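Local coordinates for protein peptidase, M20/M25/M40 family (PDB 4EWT) that probably hydrolyses amide bonds of N-acylated substrates, as a two-manganese amidohydrolase of the M20 peptidase family, at residues F31-A37 against P57-K61; I75-F79 against H108-M112; D78-I84 against V99-H105. One frame throughout, in Å; residues are numbered along the deposited sequence.

Contact 1: F31-A37 against P57-K61; sequences FHEDETA and PRGIK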
# COMPACT_ATOMS: atom_id res chain seq x y z
N PHE A 31 31.60 -14.47 -22.98
CA PHE A 31 32.86 -14.74 -22.28
C PHE A 31 33.38 -16.18 -22.44
O PHE A 31 34.35 -16.57 -21.78
CB PHE A 31 32.79 -14.33 -20.80
CG PHE A 31 32.42 -12.89 -20.57
CD1 PHE A 31 33.33 -11.87 -20.82
CD2 PHE A 31 31.15 -12.55 -20.11
CE1 PHE A 31 32.99 -10.53 -20.61
CE2 PHE A 31 30.80 -11.22 -19.89
CZ PHE A 31 31.72 -10.21 -20.15
N HIS A 32 32.75 -16.96 -23.32
CA HIS A 32 33.19 -18.33 -23.62
C HIS A 32 33.12 -18.62 -25.13
O HIS A 32 32.93 -19.77 -25.54
CB HIS A 32 32.37 -19.35 -22.84
CG HIS A 32 32.37 -19.13 -21.36
ND1 HIS A 32 33.34 -19.63 -20.53
CD2 HIS A 32 31.51 -18.44 -20.56
CE1 HIS A 32 33.09 -19.27 -19.28
NE2 HIS A 32 31.98 -18.55 -19.28
N GLU A 33 33.28 -17.58 -25.94
CA GLU A 33 33.12 -17.70 -27.39
C GLU A 33 34.53 -17.92 -27.98
O GLU A 33 35.08 -17.07 -28.69
CB GLU A 33 32.36 -16.49 -27.97
CG GLU A 33 32.90 -15.12 -27.58
CD GLU A 33 32.45 -14.65 -26.20
OE1 GLU A 33 31.29 -14.20 -26.05
OE2 GLU A 33 33.28 -14.71 -25.27
N ASP A 34 35.09 -19.09 -27.67
CA ASP A 34 36.41 -19.50 -28.13
C ASP A 34 36.40 -19.93 -29.60
O ASP A 34 37.28 -19.53 -30.36
CB ASP A 34 36.97 -20.64 -27.25
CG ASP A 34 37.03 -20.27 -25.76
OD1 ASP A 34 36.41 -19.28 -25.33
OD2 ASP A 34 37.71 -21.01 -25.00
N GLU A 35 35.42 -20.75 -29.98
CA GLU A 35 35.31 -21.27 -31.35
C GLU A 35 34.82 -20.21 -32.34
O GLU A 35 35.28 -20.16 -33.48
CB GLU A 35 34.38 -22.48 -31.42
CG GLU A 35 34.93 -23.77 -30.84
CD GLU A 35 34.32 -25.01 -31.49
OE1 GLU A 35 33.14 -24.96 -31.92
OE2 GLU A 35 35.01 -26.04 -31.58
N THR A 36 33.88 -19.38 -31.90
CA THR A 36 33.34 -18.31 -32.75
C THR A 36 34.42 -17.29 -33.09
O THR A 36 34.61 -16.95 -34.26
CB THR A 36 32.11 -17.63 -32.12
OG1 THR A 36 31.27 -18.63 -31.52
CG2 THR A 36 31.30 -16.87 -33.18
N ALA A 37 35.15 -16.82 -32.07
CA ALA A 37 36.26 -15.89 -32.27
C ALA A 37 37.36 -16.45 -33.19
O ALA A 37 37.92 -15.72 -34.00
CB ALA A 37 36.86 -15.47 -30.93
N PRO A 57 39.31 -9.70 -24.28
CA PRO A 57 39.39 -11.14 -24.43
C PRO A 57 38.40 -11.59 -25.52
O PRO A 57 37.19 -11.35 -25.39
CB PRO A 57 38.97 -11.65 -23.05
CG PRO A 57 39.45 -10.56 -22.13
CD PRO A 57 39.18 -9.29 -22.87
N ARG A 58 38.94 -12.18 -26.59
CA ARG A 58 38.18 -12.56 -27.79
C ARG A 58 37.70 -11.37 -28.62
O ARG A 58 36.79 -11.50 -29.45
CB ARG A 58 37.04 -13.53 -27.45
CG ARG A 58 37.52 -14.82 -26.80
CD ARG A 58 36.39 -15.57 -26.16
NE ARG A 58 36.87 -16.51 -25.15
CZ ARG A 58 36.93 -16.25 -23.84
NH1 ARG A 58 36.52 -15.08 -23.37
NH2 ARG A 58 37.39 -17.18 -23.01
N GLY A 59 38.32 -10.21 -28.41
CA GLY A 59 38.05 -9.02 -29.21
C GLY A 59 38.81 -9.02 -30.52
O GLY A 59 40.03 -9.21 -30.54
N ILE A 60 38.08 -8.81 -31.62
CA ILE A 60 38.67 -8.84 -32.96
C ILE A 60 38.41 -7.54 -33.71
O ILE A 60 37.26 -7.14 -33.90
CB ILE A 60 38.16 -10.05 -33.79
CG1 ILE A 60 38.38 -11.36 -33.02
CG2 ILE A 60 38.87 -10.12 -35.16
CD1 ILE A 60 37.53 -12.51 -33.51
N LYS A 61 39.49 -6.91 -34.14
CA LYS A 61 39.46 -5.62 -34.82
C LYS A 61 40.12 -5.80 -36.19
O LYS A 61 41.36 -5.91 -36.29
CB LYS A 61 40.24 -4.61 -33.97
CG LYS A 61 40.22 -3.16 -34.40
CD LYS A 61 41.60 -2.56 -34.15
CE LYS A 61 41.55 -1.26 -33.37
NZ LYS A 61 41.33 -0.06 -34.23

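Contact 2: I75-F79 against H108-M112; sequences IRADF and HTAYM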
# COMPACT_ATOMS: atom_id res chain seq x y z
N ILE A 75 32.47 -0.16 -38.09
CA ILE A 75 31.20 -0.87 -38.26
C ILE A 75 31.21 -2.10 -37.35
O ILE A 75 32.20 -2.81 -37.27
CB ILE A 75 30.92 -1.21 -39.75
CG1 ILE A 75 32.07 -2.01 -40.36
CG2 ILE A 75 30.70 0.09 -40.54
CD1 ILE A 75 31.82 -2.44 -41.79
N ARG A 76 30.11 -2.31 -36.63
CA ARG A 76 30.12 -3.24 -35.51
C ARG A 76 29.15 -4.41 -35.68
O ARG A 76 28.00 -4.22 -36.07
CB ARG A 76 29.84 -2.45 -34.22
CG ARG A 76 29.84 -3.27 -32.94
CD ARG A 76 28.48 -3.86 -32.65
NE ARG A 76 28.35 -4.12 -31.23
CZ ARG A 76 27.20 -4.27 -30.57
NH1 ARG A 76 26.03 -4.22 -31.21
NH2 ARG A 76 27.25 -4.46 -29.27
N ALA A 77 29.65 -5.62 -35.40
CA ALA A 77 28.82 -6.83 -35.33
C ALA A 77 29.19 -7.63 -34.09
O ALA A 77 30.37 -7.90 -33.86
CB ALA A 77 28.99 -7.69 -36.58
N ASP A 78 28.19 -8.01 -33.30
CA ASP A 78 28.42 -8.86 -32.12
C ASP A 78 28.23 -10.34 -32.45
O ASP A 78 27.57 -10.68 -33.44
CB ASP A 78 27.57 -8.42 -30.91
CG ASP A 78 26.15 -8.00 -31.29
OD1 ASP A 78 25.73 -8.15 -32.47
OD2 ASP A 78 25.43 -7.52 -30.40
N PHE A 79 28.83 -11.22 -31.65
CA PHE A 79 28.81 -12.65 -31.97
C PHE A 79 28.56 -13.65 -30.83
O PHE A 79 28.63 -14.86 -31.05
CB PHE A 79 30.05 -13.06 -32.78
CG PHE A 79 31.37 -12.90 -32.06
CD1 PHE A 79 31.86 -13.92 -31.24
CD2 PHE A 79 32.15 -11.77 -32.26
CE1 PHE A 79 33.10 -13.79 -30.61
CE2 PHE A 79 33.39 -11.63 -31.64
CZ PHE A 79 33.87 -12.64 -30.81
N HIS A 108 24.28 -11.08 -37.72
CA HIS A 108 25.14 -9.90 -37.72
C HIS A 108 26.57 -10.23 -38.18
O HIS A 108 27.15 -9.52 -38.99
CB HIS A 108 25.16 -9.21 -36.37
CG HIS A 108 23.80 -8.79 -35.88
ND1 HIS A 108 23.51 -8.62 -34.55
CD2 HIS A 108 22.65 -8.52 -36.55
CE1 HIS A 108 22.25 -8.25 -34.42
NE2 HIS A 108 21.70 -8.19 -35.62
N THR A 109 27.11 -11.32 -37.65
CA THR A 109 28.47 -11.75 -37.99
C THR A 109 28.55 -12.17 -39.47
O THR A 109 29.48 -11.78 -40.18
CB THR A 109 28.93 -12.87 -37.04
OG1 THR A 109 28.79 -12.40 -35.69
CG2 THR A 109 30.38 -13.27 -37.29
N ALA A 110 27.55 -12.92 -39.91
CA ALA A 110 27.51 -13.42 -41.28
C ALA A 110 27.61 -12.32 -42.33
O ALA A 110 28.49 -12.36 -43.22
CB ALA A 110 26.26 -14.28 -41.51
N TYR A 111 26.73 -11.33 -42.24
CA TYR A 111 26.68 -10.28 -43.25
C TYR A 111 27.94 -9.40 -43.17
O TYR A 111 28.45 -8.98 -44.20
CB TYR A 111 25.40 -9.42 -43.14
CG TYR A 111 25.56 -8.18 -42.30
CD1 TYR A 111 26.16 -7.02 -42.82
CD2 TYR A 111 25.12 -8.15 -40.98
CE1 TYR A 111 26.32 -5.88 -42.04
CE2 TYR A 111 25.27 -7.00 -40.20
CZ TYR A 111 25.87 -5.87 -40.74
OH TYR A 111 26.03 -4.74 -39.96
N MET A 112 28.42 -9.15 -41.95
CA MET A 112 29.61 -8.33 -41.74
C MET A 112 30.87 -8.98 -42.30
O MET A 112 31.72 -8.30 -42.88
CB MET A 112 29.80 -8.03 -40.25
CG MET A 112 30.95 -7.06 -39.97
SD MET A 112 30.67 -5.41 -40.69
CE MET A 112 29.52 -4.75 -39.46
O HOH W 1 25.70 -5.33 -37.18

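Contact 3: D78-I84 against V99-H105; sequences DFDALPI and VMHACGH. With MN (manganese (II) ion), chain F; MN (manganese (II) ion), chain E.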
# COMPACT_ATOMS: atom_id res chain seq x y z
N ASP A 78 28.19 -8.01 -33.30
CA ASP A 78 28.42 -8.86 -32.12
C ASP A 78 28.23 -10.34 -32.45
O ASP A 78 27.57 -10.68 -33.44
CB ASP A 78 27.57 -8.42 -30.91
CG ASP A 78 26.15 -8.00 -31.29
OD1 ASP A 78 25.73 -8.15 -32.47
OD2 ASP A 78 25.43 -7.52 -30.40
N PHE A 79 28.83 -11.22 -31.65
CA PHE A 79 28.81 -12.65 -31.97
C PHE A 79 28.56 -13.65 -30.83
O PHE A 79 28.63 -14.86 -31.05
CB PHE A 79 30.05 -13.06 -32.78
CG PHE A 79 31.37 -12.90 -32.06
CD1 PHE A 79 31.86 -13.92 -31.24
CD2 PHE A 79 32.15 -11.77 -32.26
CE1 PHE A 79 33.10 -13.79 -30.61
CE2 PHE A 79 33.39 -11.63 -31.64
CZ PHE A 79 33.87 -12.64 -30.81
N ASP A 80 28.25 -13.15 -29.63
CA ASP A 80 27.91 -14.03 -28.51
C ASP A 80 26.47 -14.52 -28.60
O ASP A 80 25.60 -13.84 -29.16
CB ASP A 80 28.17 -13.36 -27.15
CG ASP A 80 27.38 -12.07 -26.95
OD1 ASP A 80 27.11 -11.34 -27.94
OD2 ASP A 80 27.05 -11.76 -25.78
N ALA A 81 26.22 -15.70 -28.05
CA ALA A 81 24.89 -16.29 -28.00
C ALA A 81 24.33 -16.26 -26.58
O ALA A 81 24.94 -15.66 -25.69
CB ALA A 81 24.92 -17.71 -28.54
N LEU A 82 23.18 -16.91 -26.36
CA LEU A 82 22.47 -16.86 -25.07
C LEU A 82 22.22 -18.24 -24.45
O LEU A 82 22.20 -19.24 -25.18
CB LEU A 82 21.13 -16.14 -25.27
CG LEU A 82 21.14 -14.64 -25.52
CD1 LEU A 82 19.93 -14.24 -26.35
CD2 LEU A 82 21.18 -13.89 -24.20
N PRO A 83 22.03 -18.31 -23.11
CA PRO A 83 21.71 -19.58 -22.44
C PRO A 83 20.24 -19.99 -22.62
O PRO A 83 19.45 -19.93 -21.68
CB PRO A 83 22.01 -19.27 -20.96
CG PRO A 83 21.74 -17.80 -20.83
CD PRO A 83 22.20 -17.21 -22.15
N ILE A 84 19.90 -20.42 -23.84
CA ILE A 84 18.52 -20.73 -24.22
C ILE A 84 18.47 -22.03 -25.03
O ILE A 84 19.26 -22.21 -25.96
CB ILE A 84 17.89 -19.56 -25.04
CG1 ILE A 84 17.67 -18.33 -24.14
CG2 ILE A 84 16.59 -19.98 -25.71
CD1 ILE A 84 17.69 -17.02 -24.88
N VAL A 99 22.36 -23.63 -25.32
CA VAL A 99 22.72 -22.32 -25.88
C VAL A 99 22.23 -22.15 -27.32
O VAL A 99 22.17 -23.13 -28.07
CB VAL A 99 24.23 -21.92 -25.62
CG1 VAL A 99 25.08 -23.12 -25.30
CG2 VAL A 99 24.83 -21.10 -26.77
N MET A 100 21.86 -20.92 -27.66
CA MET A 100 21.21 -20.56 -28.92
C MET A 100 21.49 -19.10 -29.32
O MET A 100 21.47 -18.21 -28.47
CB MET A 100 19.69 -20.73 -28.78
CG MET A 100 18.87 -20.22 -29.96
SD MET A 100 17.10 -20.16 -29.61
CE MET A 100 16.51 -19.62 -31.22
N HIS A 101 21.72 -18.87 -30.62
CA HIS A 101 21.76 -17.50 -31.15
C HIS A 101 20.35 -16.93 -31.28
O HIS A 101 19.79 -16.87 -32.39
CB HIS A 101 22.50 -17.43 -32.49
CG HIS A 101 23.97 -17.23 -32.36
ND1 HIS A 101 24.53 -16.08 -31.85
CD2 HIS A 101 25.01 -18.04 -32.69
CE1 HIS A 101 25.85 -16.19 -31.86
NE2 HIS A 101 26.16 -17.37 -32.36
N ALA A 102 19.78 -16.52 -30.14
CA ALA A 102 18.41 -16.06 -30.06
C ALA A 102 18.23 -14.55 -30.25
O ALA A 102 17.15 -14.01 -29.99
CB ALA A 102 17.78 -16.50 -28.71
N CYS A 103 19.29 -13.86 -30.71
CA CYS A 103 19.25 -12.40 -30.93
C CYS A 103 19.81 -11.99 -32.30
O CYS A 103 19.97 -10.79 -32.58
CB CYS A 103 20.00 -11.67 -29.81
SG CYS A 103 19.39 -10.00 -29.44
N GLY A 104 20.10 -12.97 -33.15
CA GLY A 104 20.52 -12.72 -34.53
C GLY A 104 21.97 -12.30 -34.66
O GLY A 104 22.37 -11.77 -35.70
N HIS A 105 22.76 -12.55 -33.62
CA HIS A 105 24.19 -12.22 -33.63
C HIS A 105 24.97 -13.05 -34.66
O HIS A 105 25.97 -12.60 -35.20
CB HIS A 105 24.80 -12.40 -32.23
CG HIS A 105 24.31 -11.42 -31.21
ND1 HIS A 105 24.89 -11.30 -29.96
CD2 HIS A 105 23.31 -10.50 -31.25
CE1 HIS A 105 24.26 -10.36 -29.28
NE2 HIS A 105 23.30 -9.86 -30.04
MN MN F . 21.49 -8.50 -29.78
MN MN E . 19.96 -9.83 -27.07
O HOH W 2 23.14 -6.97 -29.94
O HOH W 3 21.48 -7.96 -27.36

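Contact 1: F31-A37 against P57-K61
One face of the Arg-58 guanidinium is covered by the backbone of Phe-31 and His-32: Phe-31 C stands 3.4 Å above its plane near the rim, and His-32 N is further up, over the centre. Two carboxylates approach obliquely, making a salt-bridge network of Glu-33, Asp-34 and Arg-58 where helix 34-43 begins, with Glu-33 at its N-cap position. Asp-34 makes the tighter pair, its OD1 2.8 Å from Arg-58 NE. The carboxylate and guanidinium planes are only 14° apart, yet NE comes from above the carboxylate plane, 43° out of it, and NH2 adds a weak bond to the same OD1. Glu-33 OE2 makes a long salt bridge, 3.8 Å from Arg-58 NH1; it lies well out of the guanidinium plane, so no N-H points at it, while OE2 and CG also pack on Arg-58 CD. The Glu-33 CG sits between backbone N and carbonyl carbon (chi1 51°) and the chain bends again at chi2, folding the carboxylate back to where OE1 takes the amide of Ala-137. The arginine stem runs extended from CG to NE, bringing CD within 3.2 Å of Glu-33 O. Ala-37 CB touches Arg-58 CB, from the loop before strand 60-65, and Ile-60 CD1, from the strand itself, each at 4.0 Å. That same Ile-60 methyl abuts Ala-37 O at 3.3 Å.

Contact 2: I75-F79 against H108-M112
His-108 ND1 donates to Asp-78 OD1 at 3.1 Å, the direct hydrogen bond between strand 72-78 and helix 105-120. The N-H points fairly straight at the oxygen (155°) and reaches it nearly along its C-O direction. Ring and carboxylate lie side by side, within 10° of coplanar. His-108 NE2 bonds to the amide N of Val-165, so both ring nitrogens are engaged and the ring's rotation is fixed. A second polar link runs through a water that donates to Arg-76 O at 2.8 Å and accepts from Tyr-111 OH. Arg-76 itself turns its guanidinium to salt bridges with Asp-334 and Glu-333, while Asp-78 CG lies off toward the rim of one guanidinium face, an ion pair through charge only. Thr-109 OG1 is hydrogen-bonded to His-105 O and also presses on Phe-79 CB at 3.2 Å. Between these polar ends the packing is mostly of carbon and sulfur. Ala-77 CB lies 3.8 Å from Met-112 CB and meets the helix backbone at His-108 O, 3.5 Å away. Met-112 leaves with CG anti to the backbone N (chi1 -174°), then bends at chi2 and chi3, which carries SD to 3.4 Å from Ile-75 CD1 and lays CE beside the Arg-76 backbone. The axes of 75-78 and 108-112 pass 7.4 Å apart. Strand 72-78, helix 105-120 and strand 129-135 form a beta-alpha-beta crossover, the second strand pairing parallel beside the first and adding Val-132 and His-134 against Met-112. Helix 34-43 packs on Phe-79 and Thr-109, and helix 372-386 on Ile-75 and Tyr-111.

Contact 3: D78-I84 against V99-H105
His-105 ND1 is shared between two acceptors of Asp-80, the backbone O at 2.8 Å and the side-chain OD1 at 3.0 Å, both bent, weak bonds. That forked pair, with the metal bond, helps to orient the ring, whose other nitrogen, NE2, binds a manganese ion at 2.3 Å. Asp-80 is held in turn through OD2, which is hydrogen-bonded to Ser-30 OG and the amide of Glu-139. The Asp-78 carboxylate stacks over a face of the His-105 ring, offset toward the rim, planes 23° apart. OD2 and NE2 share no hydrogen there. Further along, Leu-82 and Met-100 form a single antiparallel bridge, a hydrogen-bonded pair: Leu-82 N to Met-100 O and Met-100 N to Leu-82 O, both 3.0 Å. Ala-81 CB sits over the centre of the His-101 ring, a CH-pi contact 12° off the normal, while Leu-82 CD1 and Ile-84 CD1 both reach Ala-102 CB. Cys-103 SG bridges the two manganese ions, as does one water. His-164 completes the protein ligands of the ion that His-105 binds; Glu-139 and His-362 those of the other. A backbone carbonyl and a carboxylate behind the metal-bound imidazole probably strengthen it as a ligand, consistent with a hydrolytic two-metal centre.

How the contacts relate
The three contacts lie 12 to 13 Å apart, centre to centre, in the part of the chain built on the mixed eight-stranded sheet. Contact 1 closes before the others open, whereas contact 2 begins within strand 72-78 and contact 3 at its last residue, so that they share Asp-78 and Phe-79. Contact 2 sets that strand against helix 105-120; contact 3 ties together the long connection between them, which supplies Cys-103 and His-105 to the manganese site. Phe-79 links all three, its CE1 and CZ packing on Glu-33 CG and Arg-58 O of contact 1. The helix start at 31-37 thus backs directly onto the loop leading into the metal site.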